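Local coordinates for protein paenibacillus xanthan lyase (Paenibacillus, PDB 6F2P) that cleaves the terminal mannose-glucuronate linkage of xanthan side chains by elimination, probably in the manner of other family 8 polysaccharide lyases, at residues Trp262-Tyr267 and Thr316-Met321; Lys323-Leu328 and Thr356-Leu361; Ser823-Ser828 and Gln847-Thr852. All blocks are in the same frame, centred on the assembly; numbering follows the deposited sequence.

Contacts 1 and 2 share helix 312-328 and follow one another along it, their centres about 11 Å apart. R320 ties them together: its NE and its carbonyl O probably hydrogen-bond to T356 O and R358 N of the loop. Contact 1 is buried and apolar, one helix against another. Contact 2 is only partly buried and sets a helix tyrosine against the backbone and an arginine of the loop, with a bridging water. Contact 3 stands apart, across the chain's centre, its centre about 60 Å from that of contact 1 and 69 Å from that of contact 2. It belongs to a beta sandwich and runs from a buried methionine, isoleucine and tryptophan to a lysine chain at the partly exposed margin.

Contact 1 (Trp262-Tyr267 and Thr316-Met321); sequences WIYDSY and TAFKRM
In the helical domain of this family 8 lyase, I263 and Y264 on helix 256-267 meet A317, F318 and M321 on helix 312-328. The two segments run at 44° to each other with their axes 11.6 Å apart at closest approach, a spacing bridged by side chains alone. F318 CE1 meets both residues of the facing helix: I263 CG2 at 3.6 Å and Y264 CZ at 3.7 Å, the latter contact placing F318 CE1 over one face of the tyrosine ring. F318 CZ rests against I263 CG1, also at 3.6 Å. The two rings meet obliquely, their planes 54° apart and their centroids 5.5 Å apart, so neither lies flat on the other. A317 CB comes at the edge of the tyrosine ring, near its plane, beside the hydroxyl. That hydroxyl is not left in an apolar setting, because D314, about one turn earlier on the same helix as F318, hydrogen-bonds to Y264 OH. The M321 chain carries SD to 3.9 Å from I263 CG2, and its last torsion (chi3 79°) then turns the methyl so that M321 CE approaches Y264 CE1 obliquely at 4.1 Å. Helix 292-307 closes the apolar cluster, with I303 touching both I263 and F318. Apolar helix-to-helix packing of this kind builds the alpha/alpha toroid of family 8 lyases.

Contact 2 (Lys323-Leu328 and Thr356-Leu361); sequences KYWLLL and TSRGEL
Y324 swings its ring across to the loop with CG anti to the backbone N (chi1 177°), and R358 bends back at chi3 (72°) to bring its guanidinium beside that ring. The G359 carbonyl is shared by both. G359 O stands 3.4 Å above the ring plane of Y324, over its centre, and L328 CD1, from the same helix segment, lies over the opposite face toward its rim. The same carbonyl accepts from R358 NE at 2.7 Å, nearly in the guanidinium plane, with a weak second bond from R358 NH2; this grip holds the peptide against the tyrosine. R358 NH2 approaches Y324 CE2 at 3.3 Å, obliquely, the two planes 41° apart. S357 OG comes to the edge of the ring, 3.2 Å from Y324 CD1. A water accepts from both W325 NE1 (2.9 Å) and R358 NH2 (3.2 Å), linking the two side chains across the contact, while E268 forms a salt bridge with R358 NH1. The backbone angles of G359 would jam any CB against the preceding carbonyl, which calls for glycine at this bend. The contact ties the last turns of helix 312-328 to the loop entering strand 363-367, where the helical domain of this family 8 lyase gives way to its beta region.

Contact 3 (Ser823-Ser828 and Gln847-Thr852); sequences SRIMKS and QDMFWT
I825, M849 and W851 meet between the two antiparallel sheets of a beta sandwich: I825 is on strand 817-826 of one sheet, while M849 and W851 lie in the loop just after 841-848, an outermost strand of the other. The tight part lies inside. M849 SD touches I825 CG1 at 3.8 Å, the two side chains crossing at about a right angle, and M849 also rests on L891 and Y834, Y834 belonging to strand 832-838. Next to it the six-membered end of the W851 indole meets the strand: I825 O lies at the edge of the indole near its plane, 3.5 Å from W851 CH2, with I825 CG2 near W851 CZ3. The indole reaches there because W851 CG sits between its own N and carbonyl carbon (chi1 73°), and W851 NE1 is held by a hydrogen bond to E855 O. On the solvent side a single lysine chain takes over. K827, fully extended, runs along one face of the indole, K827 CG making a CH-pi contact 4.2 Å from the centroid of the five-membered ring. Beyond the ring its ammonium bonds T853 O and, weakly at 3.4 Å, K827 NZ reaches T852 O, where T852 is exposed. An alanine in place of W851 would probably open a gap beside I825, deprive E855 O of its donor and take away the face against which the K827 methylenes lie. Just past strand 841-848, D848 OD1 accepts from F850 N in an Asx turn. A water over the same indole face as K827 accepts from S828 N at 3.1 Å and donates to M849 O at 3.0 Å.

Contact 1 (Trp262-Tyr267 and Thr316-Met321)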
loop_
_atom_site.group_PDB
_atom_site.type_symbol
_atom_site.label_atom_id
_atom_site.label_comp_id
_atom_site.label_asym_id
_atom_site.label_seq_id
_atom_site.Cartn_x
_atom_site.Cartn_y
_atom_site.Cartn_z
ATOM N N TRP A 262 -0.514 7.694 16.300
ATOM C CA TRP A 262 -0.024 8.430 15.122
ATOM C C TRP A 262 1.471 8.692 15.213
ATOM O O TRP A 262 2.187 8.597 14.218
ATOM C CB TRP A 262 -0.749 9.765 14.933
ATOM C CG TRP A 262 -2.203 9.641 14.564
ATOM C CD1 TRP A 262 -2.848 8.520 14.116
ATOM C CD2 TRP A 262 -3.197 10.680 14.623
ATOM N NE1 TRP A 262 -4.176 8.802 13.885
ATOM C CE2 TRP A 262 -4.415 10.117 14.191
ATOM C CE3 TRP A 262 -3.174 12.025 15.002
ATOM C CZ2 TRP A 262 -5.599 10.857 14.128
ATOM C CZ3 TRP A 262 -4.351 12.759 14.931
ATOM C CH2 TRP A 262 -5.543 12.173 14.500
ATOM N N ILE A 263 1.935 9.010 16.417
ATOM C CA ILE A 263 3.356 9.214 16.653
ATOM C C ILE A 263 4.178 7.976 16.290
ATOM O O ILE A 263 5.144 8.074 15.536
ATOM C CB ILE A 263 3.621 9.606 18.109
ATOM C CG1 ILE A 263 2.808 10.855 18.476
ATOM C CG2 ILE A 263 5.100 9.824 18.341
ATOM C CD1 ILE A 263 2.963 12.005 17.498
ATOM N N TYR A 264 3.791 6.807 16.801
ATOM C CA TYR A 264 4.538 5.584 16.500
ATOM C C TYR A 264 4.411 5.194 15.034
ATOM O O TYR A 264 5.367 4.721 14.429
ATOM C CB TYR A 264 4.071 4.409 17.355
ATOM C CG TYR A 264 4.216 4.607 18.836
ATOM C CD1 TYR A 264 5.455 4.845 19.406
ATOM C CD2 TYR A 264 3.111 4.523 19.674
ATOM C CE1 TYR A 264 5.591 5.017 20.768
ATOM C CE2 TYR A 264 3.233 4.690 21.036
ATOM C CZ TYR A 264 4.476 4.937 21.580
ATOM O OH TYR A 264 4.599 5.107 22.941
ATOM N N ASP A 265 3.222 5.383 14.473
ATOM C CA ASP A 265 2.935 4.896 13.134
ATOM C C ASP A 265 3.163 5.915 12.027
ATOM O O ASP A 265 3.644 5.559 10.956
ATOM C CB ASP A 265 1.503 4.371 13.048
ATOM C CG ASP A 265 1.237 3.246 14.024
ATOM O OD1 ASP A 265 2.215 2.604 14.481
ATOM O OD2 ASP A 265 0.046 3.009 14.332
ATOM N N SER A 266 2.832 7.180 12.276
ATOM C CA SER A 266 2.832 8.159 11.196
ATOM C C SER A 266 3.905 9.234 11.300
ATOM O O SER A 266 4.082 10.012 10.364
ATOM C CB SER A 266 1.454 8.796 11.075
ATOM O OG SER A 266 0.480 7.794 10.869
ATOM N N TYR A 267 4.629 9.291 12.414
ATOM C CA TYR A 267 5.630 10.357 12.575
ATOM C C TYR A 267 7.044 9.889 12.888
ATOM O O TYR A 267 7.983 10.245 12.181
ATOM C CB TYR A 267 5.126 11.451 13.525
ATOM C CG TYR A 267 3.994 12.143 12.841
ATOM C CD1 TYR A 267 4.241 13.108 11.874
ATOM C CD2 TYR A 267 2.685 11.758 13.068
ATOM C CE1 TYR A 267 3.213 13.700 11.185
ATOM C CE2 TYR A 267 1.644 12.349 12.382
ATOM C CZ TYR A 267 1.920 13.314 11.440
ATOM O OH TYR A 267 0.898 13.899 10.746
ATOM N N THR A 316 6.746 8.118 28.326
ATOM C CA THR A 316 8.139 7.723 28.446
ATOM C C THR A 316 8.755 7.568 27.067
ATOM O O THR A 316 9.813 8.128 26.788
ATOM C CB THR A 316 8.255 6.400 29.199
ATOM O OG1 THR A 316 7.683 6.553 30.503
ATOM C CG2 THR A 316 9.721 5.953 29.310
ATOM N N ALA A 317 8.073 6.818 26.208
ATOM C CA ALA A 317 8.530 6.567 24.844
ATOM C C ALA A 317 8.685 7.869 24.055
ATOM O O ALA A 317 9.666 8.063 23.325
ATOM C CB ALA A 317 7.567 5.614 24.134
ATOM N N PHE A 318 7.708 8.757 24.218
ATOM C CA PHE A 318 7.736 10.056 23.561
ATOM C C PHE A 318 8.920 10.902 24.009
ATOM O O PHE A 318 9.574 11.534 23.182
ATOM C CB PHE A 318 6.441 10.827 23.817
ATOM C CG PHE A 318 5.253 10.273 23.092
ATOM C CD1 PHE A 318 5.361 9.118 22.330
ATOM C CD2 PHE A 318 4.028 10.916 23.159
ATOM C CE1 PHE A 318 4.269 8.613 21.669
ATOM C CE2 PHE A 318 2.931 10.416 22.485
ATOM C CZ PHE A 318 3.052 9.262 21.744
ATOM N N LYS A 319 9.190 10.927 25.313
ATOM C CA LYS A 319 10.279 11.749 25.823
ATOM C C LYS A 319 11.604 11.203 25.338
ATOM O O LYS A 319 12.545 11.958 25.110
ATOM C CB LYS A 319 10.277 11.809 27.348
ATOM C CG LYS A 319 9.097 12.542 27.939
ATOM C CD LYS A 319 9.175 12.578 29.452
ATOM C CE LYS A 319 7.823 12.940 30.028
ATOM N NZ LYS A 319 7.884 13.295 31.471
ATOM N N ARG A 320 11.671 9.889 25.169
ATOM C CA ARG A 320 12.924 9.257 24.789
ATOM C C ARG A 320 13.278 9.579 23.348
ATOM O O ARG A 320 14.430 9.844 23.034
ATOM C CB ARG A 320 12.874 7.739 25.003
ATOM C CG ARG A 320 12.909 7.321 26.465
ATOM C CD ARG A 320 13.176 5.833 26.624
ATOM N NE ARG A 320 14.584 5.499 26.430
ATOM C CZ ARG A 320 15.021 4.413 25.799
ATOM N NH1 ARG A 320 14.157 3.549 25.281
ATOM N NH2 ARG A 320 16.323 4.196 25.675
ATOM N N MET A 321 12.290 9.559 22.465
ATOM C CA MET A 321 12.592 9.815 21.070
ATOM C C MET A 321 12.902 11.305 20.845
ATOM O O MET A 321 13.847 11.650 20.127
ATOM C CB MET A 321 11.481 9.276 20.155
ATOM C CG MET A 321 10.139 9.977 20.273
ATOM S SD MET A 321 8.916 9.308 19.127
ATOM C CE MET A 321 8.407 7.819 19.976
#

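Contact 2 (Lys323-Leu328 and Thr356-Leu361)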
loop_
_atom_site.group_PDB
_atom_site.type_symbol
_atom_site.label_atom_id
_atom_site.label_comp_id
_atom_site.label_asym_id
_atom_site.label_seq_id
_atom_site.Cartn_x
_atom_site.Cartn_y
_atom_site.Cartn_z
ATOM N N LYS A 323 14.153 13.343 23.087
ATOM C CA LYS A 323 15.476 13.592 23.649
ATOM C C LYS A 323 16.562 13.250 22.643
ATOM O O LYS A 323 17.463 14.057 22.404
ATOM C CB LYS A 323 15.703 12.811 24.944
ATOM C CG LYS A 323 17.014 13.172 25.643
ATOM C CD LYS A 323 16.987 12.817 27.118
ATOM C CE LYS A 323 18.214 13.367 27.834
ATOM N NZ LYS A 323 18.171 13.145 29.311
ATOM N N TYR A 324 16.459 12.056 22.063
ATOM C CA TYR A 324 17.367 11.582 21.019
ATOM C C TYR A 324 17.569 12.629 19.939
ATOM O O TYR A 324 18.703 12.980 19.610
ATOM C CB TYR A 324 16.822 10.295 20.384
ATOM C CG TYR A 324 17.653 9.745 19.238
ATOM C CD1 TYR A 324 18.931 9.242 19.457
ATOM C CD2 TYR A 324 17.156 9.710 17.942
ATOM C CE1 TYR A 324 19.696 8.728 18.416
ATOM C CE2 TYR A 324 17.913 9.198 16.892
ATOM C CZ TYR A 324 19.182 8.705 17.138
ATOM O OH TYR A 324 19.953 8.192 16.111
ATOM N N TRP A 325 16.462 13.134 19.402
ATOM C CA TRP A 325 16.516 14.122 18.339
ATOM C C TRP A 325 17.084 15.468 18.796
ATOM O O TRP A 325 17.733 16.170 18.018
ATOM C CB TRP A 325 15.126 14.331 17.739
ATOM C CG TRP A 325 14.580 13.126 17.028
ATOM C CD1 TRP A 325 15.280 12.219 16.273
ATOM C CD2 TRP A 325 13.210 12.693 17.006
ATOM N NE1 TRP A 325 14.426 11.256 15.780
ATOM C CE2 TRP A 325 13.153 11.523 16.220
ATOM C CE3 TRP A 325 12.027 13.180 17.578
ATOM C CZ2 TRP A 325 11.959 10.839 15.990
ATOM C CZ3 TRP A 325 10.846 12.500 17.352
ATOM C CH2 TRP A 325 10.818 11.345 16.565
ATOM N N LEU A 326 16.829 15.843 20.045
ATOM C CA LEU A 326 17.284 17.141 20.545
ATOM C C LEU A 326 18.784 17.121 20.761
ATOM O O LEU A 326 19.470 18.106 20.505
ATOM C CB LEU A 326 16.583 17.504 21.846
ATOM C CG LEU A 326 15.137 17.970 21.739
ATOM C CD1 LEU A 326 14.494 18.030 23.117
ATOM C CD2 LEU A 326 15.099 19.328 21.070
ATOM N N LEU A 327 19.287 15.982 21.227
ATOM C CA LEU A 327 20.717 15.791 21.444
ATOM C C LEU A 327 21.493 15.837 20.126
ATOM O O LEU A 327 22.675 16.191 20.092
ATOM C CB LEU A 327 20.957 14.454 22.154
ATOM C CG LEU A 327 20.455 14.384 23.596
ATOM C CD1 LEU A 327 20.408 12.955 24.066
ATOM C CD2 LEU A 327 21.341 15.215 24.508
ATOM N N LEU A 328 20.821 15.468 19.042
ATOM C CA LEU A 328 21.450 15.475 17.735
ATOM C C LEU A 328 21.452 16.874 17.164
ATOM O O LEU A 328 22.274 17.193 16.310
ATOM C CB LEU A 328 20.726 14.523 16.785
ATOM C CG LEU A 328 20.895 13.043 17.117
ATOM C CD1 LEU A 328 19.986 12.192 16.262
ATOM C CD2 LEU A 328 22.328 12.628 16.923
ATOM N N THR A 356 16.370 8.548 29.272
ATOM C CA THR A 356 17.482 8.192 28.405
ATOM C C THR A 356 17.076 8.347 26.938
ATOM O O THR A 356 15.931 8.069 26.570
ATOM C CB THR A 356 17.968 6.743 28.669
ATOM O OG1 THR A 356 16.893 5.823 28.445
ATOM C CG2 THR A 356 18.455 6.587 30.101
ATOM N N SER A 357 18.012 8.810 26.114
ATOM C CA SER A 357 17.845 8.823 24.660
ATOM C C SER A 357 17.311 7.488 24.116
ATOM O O SER A 357 17.725 6.423 24.566
ATOM C CB SER A 357 19.189 9.161 24.002
ATOM O OG SER A 357 19.163 8.923 22.610
ATOM N N ARG A 358 16.386 7.544 23.160
ATOM C CA ARG A 358 15.829 6.327 22.560
ATOM C C ARG A 358 16.878 5.549 21.779
ATOM O O ARG A 358 16.880 4.316 21.749
ATOM C CB ARG A 358 14.681 6.665 21.610
ATOM C CG ARG A 358 14.169 5.464 20.809
ATOM C CD ARG A 358 13.551 5.880 19.493
ATOM N NE ARG A 358 14.552 6.321 18.525
ATOM C CZ ARG A 358 14.259 6.876 17.351
ATOM N NH1 ARG A 358 12.994 7.060 17.001
ATOM N NH2 ARG A 358 15.228 7.243 16.524
ATOM N N GLY A 359 17.763 6.283 21.124
ATOM C CA GLY A 359 18.768 5.668 20.291
ATOM C C GLY A 359 18.299 5.553 18.859
ATOM O O GLY A 359 17.212 6.010 18.503
ATOM N N GLU A 360 19.138 4.941 18.035
ATOM C CA GLU A 360 18.812 4.681 16.644
ATOM C C GLU A 360 17.604 3.740 16.547
ATOM O O GLU A 360 17.535 2.729 17.248
ATOM C CB GLU A 360 20.022 4.047 15.966
ATOM C CG GLU A 360 20.008 4.088 14.465
ATOM C CD GLU A 360 21.379 3.794 13.893
ATOM O OE1 GLU A 360 21.821 4.546 12.990
ATOM O OE2 GLU A 360 22.010 2.816 14.360
ATOM N N LEU A 361 16.652 4.092 15.687
ATOM C CA LEU A 361 15.496 3.247 15.420
ATOM C C LEU A 361 15.791 2.346 14.222
ATOM O O LEU A 361 16.314 2.800 13.202
ATOM C CB LEU A 361 14.252 4.107 15.158
ATOM C CG LEU A 361 12.915 3.407 14.883
ATOM C CD1 LEU A 361 12.426 2.635 16.107
ATOM C CD2 LEU A 361 11.855 4.399 14.412
HETATM O O HOH W 1 15.718 9.298 14.084
#

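Contact 3 (Ser823-Ser828 and Gln847-Thr852)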
loop_
_atom_site.group_PDB
_atom_site.type_symbol
_atom_site.label_atom_id
_atom_site.label_comp_id
_atom_site.label_asym_id
_atom_site.label_seq_id
_atom_site.Cartn_x
_atom_site.Cartn_y
_atom_site.Cartn_z
ATOM N N SER A 823 -26.039 -22.713 -12.701
ATOM C CA SER A 823 -26.451 -21.673 -11.768
ATOM C C SER A 823 -27.888 -21.907 -11.334
ATOM O O SER A 823 -28.720 -22.331 -12.134
ATOM C CB SER A 823 -26.301 -20.285 -12.394
ATOM O OG SER A 823 -27.177 -20.123 -13.494
ATOM N N ARG A 824 -28.169 -21.660 -10.061
ATOM C CA ARG A 824 -29.526 -21.799 -9.544
ATOM C C ARG A 824 -30.166 -20.424 -9.503
ATOM O O ARG A 824 -29.652 -19.514 -8.861
ATOM C CB ARG A 824 -29.536 -22.449 -8.157
ATOM C CG ARG A 824 -30.923 -22.767 -7.625
ATOM C CD ARG A 824 -30.853 -23.492 -6.285
ATOM N NE ARG A 824 -32.016 -24.346 -6.051
ATOM C CZ ARG A 824 -32.991 -24.073 -5.189
ATOM N NH1 ARG A 824 -32.954 -22.968 -4.463
ATOM N NH2 ARG A 824 -34.006 -24.914 -5.048
ATOM N N ILE A 825 -31.278 -20.285 -10.215
ATOM C CA ILE A 825 -31.948 -19.009 -10.380
ATOM C C ILE A 825 -33.318 -19.037 -9.702
ATOM O O ILE A 825 -34.102 -19.967 -9.921
ATOM C CB ILE A 825 -32.142 -18.691 -11.882
ATOM C CG1 ILE A 825 -30.795 -18.703 -12.627
ATOM C CG2 ILE A 825 -32.915 -17.387 -12.067
ATOM C CD1 ILE A 825 -29.721 -17.834 -12.005
ATOM N N MET A 826 -33.608 -18.033 -8.874
ATOM C CA MET A 826 -34.934 -17.919 -8.275
ATOM C C MET A 826 -35.895 -17.251 -9.259
ATOM O O MET A 826 -35.490 -16.396 -10.059
ATOM C CB MET A 826 -34.867 -17.123 -6.977
ATOM C CG MET A 826 -33.876 -17.667 -5.977
ATOM S SD MET A 826 -34.400 -19.261 -5.342
ATOM C CE MET A 826 -33.171 -20.303 -6.091
ATOM N N LYS A 827 -37.165 -17.646 -9.209
ATOM C CA LYS A 827 -38.167 -17.054 -10.086
ATOM C C LYS A 827 -38.396 -15.593 -9.718
ATOM O O LYS A 827 -38.489 -15.238 -8.539
ATOM C CB LYS A 827 -39.492 -17.823 -10.017
ATOM C CG LYS A 827 -40.578 -17.298 -10.961
ATOM C CD LYS A 827 -41.883 -18.067 -10.788
ATOM C CE LYS A 827 -43.015 -17.458 -11.604
ATOM N NZ LYS A 827 -44.304 -18.136 -11.284
ATOM N N SER A 828 -38.484 -14.751 -10.737
ATOM C CA SER A 828 -38.732 -13.336 -10.545
ATOM C C SER A 828 -39.443 -12.837 -11.788
ATOM O O SER A 828 -39.073 -13.200 -12.905
ATOM C CB SER A 828 -37.408 -12.593 -10.344
ATOM O OG SER A 828 -37.575 -11.184 -10.344
ATOM N N GLN A 847 -28.939 -17.537 -21.868
ATOM C CA GLN A 847 -30.064 -18.229 -21.264
ATOM C C GLN A 847 -31.152 -17.246 -20.887
ATOM O O GLN A 847 -30.915 -16.306 -20.125
ATOM C CB GLN A 847 -29.611 -18.979 -20.012
ATOM C CG GLN A 847 -28.667 -20.132 -20.290
ATOM C CD GLN A 847 -29.399 -21.443 -20.499
ATOM O OE1 GLN A 847 -30.618 -21.528 -20.326
ATOM N NE2 GLN A 847 -28.656 -22.476 -20.865
ATOM N N ASP A 848 -32.347 -17.458 -21.420
ATOM C CA ASP A 848 -33.486 -16.651 -21.013
ATOM C C ASP A 848 -33.961 -17.155 -19.647
ATOM O O ASP A 848 -34.541 -18.248 -19.526
ATOM C CB ASP A 848 -34.588 -16.677 -22.082
ATOM C CG ASP A 848 -35.902 -16.103 -21.592
ATOM O OD1 ASP A 848 -35.906 -15.329 -20.609
ATOM O OD2 ASP A 848 -36.942 -16.432 -22.200
ATOM N N MET A 849 -33.699 -16.338 -18.628
ATOM C CA MET A 849 -33.946 -16.689 -17.236
ATOM C C MET A 849 -35.372 -16.379 -16.787
ATOM O O MET A 849 -35.680 -16.457 -15.599
ATOM C CB MET A 849 -32.962 -15.947 -16.332
ATOM C CG MET A 849 -31.506 -16.084 -16.731
ATOM S SD MET A 849 -30.903 -17.701 -16.273
ATOM C CE MET A 849 -29.132 -17.501 -16.397
ATOM N N PHE A 850 -36.242 -16.020 -17.725
ATOM C CA PHE A 850 -37.636 -15.756 -17.376
ATOM C C PHE A 850 -38.534 -16.996 -17.510
ATOM O O PHE A 850 -38.360 -17.812 -18.418
ATOM C CB PHE A 850 -38.203 -14.605 -18.215
ATOM C CG PHE A 850 -39.626 -14.250 -17.872
ATOM C CD1 PHE A 850 -39.905 -13.391 -16.818
ATOM C CD2 PHE A 850 -40.686 -14.778 -18.598
ATOM C CE1 PHE A 850 -41.212 -13.061 -16.490
ATOM C CE2 PHE A 850 -41.993 -14.459 -18.273
ATOM C CZ PHE A 850 -42.258 -13.597 -17.217
ATOM N N TRP A 851 -39.490 -17.125 -16.593
ATOM C CA TRP A 851 -40.558 -18.112 -16.732
ATOM C C TRP A 851 -41.800 -17.792 -15.884
ATOM O O TRP A 851 -41.727 -17.066 -14.887
ATOM C CB TRP A 851 -40.060 -19.537 -16.465
ATOM C CG TRP A 851 -39.771 -19.856 -15.032
ATOM C CD1 TRP A 851 -40.613 -20.449 -14.133
ATOM C CD2 TRP A 851 -38.547 -19.619 -14.338
ATOM N NE1 TRP A 851 -39.986 -20.594 -12.919
ATOM C CE2 TRP A 851 -38.715 -20.091 -13.019
ATOM C CE3 TRP A 851 -37.324 -19.050 -14.702
ATOM C CZ2 TRP A 851 -37.707 -20.012 -12.065
ATOM C CZ3 TRP A 851 -36.326 -18.973 -13.757
ATOM C CH2 TRP A 851 -36.522 -19.449 -12.450
ATOM N N THR A 852 -42.933 -18.351 -16.301
ATOM C CA THR A 852 -44.234 -18.069 -15.703
ATOM C C THR A 852 -44.794 -19.292 -14.985
ATOM O O THR A 852 -45.708 -19.178 -14.160
ATOM C CB THR A 852 -45.243 -17.652 -16.782
ATOM O OG1 THR A 852 -45.110 -18.527 -17.911
ATOM C CG2 THR A 852 -44.987 -16.223 -17.232
HETATM O O HOH W 2 -37.768 -16.075 -13.449
#